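Local coordinates for protein RmpA (Streptococcus mutans, PDB 3BJV) that probably relays phosphoryl groups as the cytoplasmic enzyme IIA component of a sugar phosphotransferase system that takes up ascorbate, at residues 23-28 against 98-103. Numbering follows the deposited sequence.
Sequences KEAVKL and QVLLAL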
ATOM      1  N   LYS A  23       7.832  17.709 -12.289  1.00  9.64           N
ATOM      2  CA  LYS A  23       6.809  17.510 -13.334  1.00 10.45           C
ATOM      3  C   LYS A  23       7.429  16.761 -14.502  1.00  9.73           C
ATOM      4  O   LYS A  23       6.785  15.906 -15.078  1.00  8.82           O
ATOM      5  CB  LYS A  23       6.228  18.828 -13.844  1.00 10.49           C
ATOM      6  CG  LYS A  23       5.554  19.693 -12.769  1.00 13.18           C
ATOM      7  CD  LYS A  23       4.682  20.745 -13.404  1.00 15.97           C
ATOM      8  CE  LYS A  23       3.900  21.561 -12.360  1.00 23.07           C
ATOM      9  NZ  LYS A  23       4.583  22.883 -12.113  1.00 25.56           N
ATOM     10  N   GLU A  24       8.672  17.104 -14.828  1.00 10.02           N
ATOM     11  CA  GLU A  24       9.434  16.370 -15.810  1.00 11.82           C
ATOM     12  C   GLU A  24       9.722  14.926 -15.389  1.00 11.14           C
ATOM     13  O   GLU A  24       9.587  14.006 -16.191  1.00 11.95           O
ATOM     14  CB  GLU A  24      10.744  17.035 -16.175  1.00 11.57           C
ATOM     15  CG  GLU A  24      11.543  16.095 -17.075  1.00 16.28           C
ATOM     16  CD  GLU A  24      12.228  16.802 -18.212  1.00 24.21           C
ATOM     17  OE1 GLU A  24      13.092  17.680 -17.912  1.00 23.21           O
ATOM     18  OE2 GLU A  24      11.888  16.460 -19.395  1.00 26.19           O
ATOM     19  N   ALA A  25      10.117  14.736 -14.146  1.00 10.93           N
ATOM     20  CA  ALA A  25      10.410  13.399 -13.613  1.00 10.88           C
ATOM     21  C   ALA A  25       9.154  12.526 -13.795  1.00 10.51           C
ATOM     22  O   ALA A  25       9.204  11.411 -14.277  1.00  9.50           O
ATOM     23  CB  ALA A  25      10.819  13.519 -12.141  1.00  9.26           C
ATOM     24  N   VAL A  26       8.017  13.098 -13.434  1.00 11.19           N
ATOM     25  CA  VAL A  26       6.734  12.433 -13.568  1.00 11.69           C
ATOM     26  C   VAL A  26       6.411  12.149 -15.037  1.00 11.91           C
ATOM     27  O   VAL A  26       6.005  11.056 -15.363  1.00 12.43           O
ATOM     28  CB  VAL A  26       5.613  13.225 -12.835  1.00 11.10           C
ATOM     29  CG1 VAL A  26       4.228  12.681 -13.191  1.00 11.17           C
ATOM     30  CG2 VAL A  26       5.860  13.142 -11.357  1.00 11.05           C
ATOM     31  N   LYS A  27       6.601  13.117 -15.922  1.00 12.51           N
ATOM     32  CA  LYS A  27       6.404  12.864 -17.354  1.00 13.16           C
ATOM     33  C   LYS A  27       7.217  11.627 -17.856  1.00 12.65           C
ATOM     34  O   LYS A  27       6.711  10.766 -18.585  1.00 12.94           O
ATOM     35  CB  LYS A  27       6.818  14.111 -18.152  1.00 13.07           C
ATOM     36  CG  LYS A  27       6.599  13.957 -19.677  1.00 14.62           C
ATOM     37  CD  LYS A  27       7.440  14.993 -20.415  1.00 18.67           C
ATOM     38  CE  LYS A  27       8.657  14.364 -21.030  1.00 20.59           C
ATOM     39  NZ  LYS A  27       9.608  15.384 -21.469  1.00 22.68           N
ATOM     40  N   LEU A  28       8.487  11.597 -17.492  1.00 11.11           N
ATOM     41  CA  LEU A  28       9.375  10.533 -17.895  1.00 10.85           C
ATOM     42  C   LEU A  28       8.895   9.172 -17.454  1.00 10.37           C
ATOM     43  O   LEU A  28       9.160   8.191 -18.144  1.00 10.56           O
ATOM     44  CB  LEU A  28      10.761  10.761 -17.321  1.00  9.81           C
ATOM     45  CG  LEU A  28      11.515  11.962 -17.867  1.00 11.70           C
ATOM     46  CD1 LEU A  28      12.769  12.081 -17.061  1.00 11.26           C
ATOM     47  CD2 LEU A  28      11.831  11.888 -19.408  1.00  9.08           C
ATOM     48  N   GLN A  98      14.861  10.060  -6.544  1.00 12.84           N
ATOM     49  CA  GLN A  98      15.753   9.644  -7.605  1.00 12.25           C
ATOM     50  C   GLN A  98      15.275   8.440  -8.431  1.00 11.26           C
ATOM     51  O   GLN A  98      15.769   8.196  -9.509  1.00  9.24           O
ATOM     52  CB  GLN A  98      17.143   9.394  -7.059  1.00 12.01           C
ATOM     53  CG  GLN A  98      18.152   9.589  -8.161  1.00 16.11           C
ATOM     54  CD  GLN A  98      19.578   9.668  -7.657  1.00 19.99           C
ATOM     55  OE1 GLN A  98      20.500   9.924  -8.440  1.00 18.86           O
ATOM     56  NE2 GLN A  98      19.764   9.478  -6.336  1.00 18.26           N
ATOM     57  N   VAL A  99      14.324   7.666  -7.897  1.00 12.28           N
ATOM     58  CA  VAL A  99      13.786   6.496  -8.611  1.00 11.83           C
ATOM     59  C   VAL A  99      12.268   6.616  -8.722  1.00 11.60           C
ATOM     60  O   VAL A  99      11.594   6.866  -7.721  1.00 11.55           O
ATOM     61  CB  VAL A  99      14.163   5.148  -7.947  1.00 12.01           C
ATOM     62  CG1 VAL A  99      13.772   3.979  -8.836  1.00 10.86           C
ATOM     63  CG2 VAL A  99      15.660   5.092  -7.607  1.00 13.37           C
ATOM     64  N   LEU A 100      11.735   6.439  -9.936  1.00 11.08           N
ATOM     65  CA  LEU A 100      10.287   6.515 -10.133  1.00 10.98           C
ATOM     66  C   LEU A 100       9.721   5.227 -10.727  1.00 10.52           C
ATOM     67  O   LEU A 100      10.167   4.746 -11.770  1.00 11.66           O
ATOM     68  CB  LEU A 100       9.853   7.768 -10.927  1.00 10.62           C
ATOM     69  CG  LEU A 100      10.363   9.071 -10.363  1.00  9.89           C
ATOM     70  CD1 LEU A 100      11.517   9.569 -11.220  1.00  9.96           C
ATOM     71  CD2 LEU A 100       9.250  10.080 -10.380  1.00  9.80           C
ATOM     72  N   LEU A 101       8.776   4.646 -10.006  1.00  9.95           N
ATOM     73  CA  LEU A 101       8.090   3.479 -10.460  1.00  9.60           C
ATOM     74  C   LEU A 101       6.591   3.839 -10.623  1.00 10.53           C
ATOM     75  O   LEU A 101       5.840   3.869  -9.642  1.00 10.24           O
ATOM     76  CB  LEU A 101       8.335   2.311  -9.506  1.00  8.68           C
ATOM     77  CG  LEU A 101       8.315   0.887 -10.089  1.00  7.39           C
ATOM     78  CD1 LEU A 101       8.966  -0.102  -9.079  1.00  8.89           C
ATOM     79  CD2 LEU A 101       6.873   0.467 -10.407  1.00  2.00           C
ATOM     80  N   ALA A 102       6.206   4.185 -11.852  1.00  9.97           N
ATOM     81  CA  ALA A 102       4.826   4.529 -12.176  1.00 10.22           C
ATOM     82  C   ALA A 102       3.977   3.284 -12.236  1.00 10.67           C
ATOM     83  O   ALA A 102       4.411   2.218 -12.646  1.00 11.84           O
ATOM     84  CB  ALA A 102       4.743   5.240 -13.448  1.00  9.43           C
ATOM     85  N   LEU A 103       2.738   3.446 -11.850  1.00 11.16           N
ATOM     86  CA  LEU A 103       1.887   2.343 -11.572  1.00 11.14           C
ATOM     87  C   LEU A 103       0.628   2.616 -12.358  1.00 10.66           C
ATOM     88  O   LEU A 103       0.051   3.716 -12.205  1.00 11.27           O
ATOM     89  CB  LEU A 103       1.595   2.407 -10.052  1.00 11.79           C
ATOM     90  CG  LEU A 103       0.470   1.643  -9.336  1.00 13.14           C
ATOM     91  CD1 LEU A 103       0.252   0.244 -10.009  1.00 14.56           C
ATOM     92  CD2 LEU A 103       0.889   1.485  -7.870  1.00 10.39           C
TER
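Leu100, on strand 96-104, meets the flank of helix 22-36 with its two methyl groups, chiefly at Ala25. Its CB is still about 5.0 Å from Ala25 O. CG lies anti to the carbonyl carbon (chi1 -53°), which carries the fork on toward the helix. There the branches divide the work. CD1 rests against the methyl of Ala25, 4.1 Å from Ala25 CB. CD2 comes 4.2 Å from Ala25 CB. It also leans on the helix backbone, with Leu100 CD2 4.1 Å from Ala25 O and 4.5 Å from Val26 N. The small Ala25 thus receives both prongs of the leucine while the CA atoms of Val26 and Leu100 stay 7.7 Å apart. Val26 directs its own CB away from the strand, and its CG2 comes no closer than 4.7 Å to Leu100 CD2. No hydrogen bond crosses this buried contact; methyl groups do the touching, against Ala25 CB and the helix backbone. Another face of the helix turn carries charge: Lys27 NZ bridges to Glu24 OE2 at 3.3 Å, approaching the anti side of the carboxylate. In this alpha/beta sandwich Leu100 also packs on Leu85 of the neighbouring antiparallel strand 79-85, and Val26 touches Ile47 of helix 42-54. From the same strand 96-104, Leu101 and Leu103 pack instead against helix 108-123, so strand 96-104 lies between helices 22-36 and 108-123.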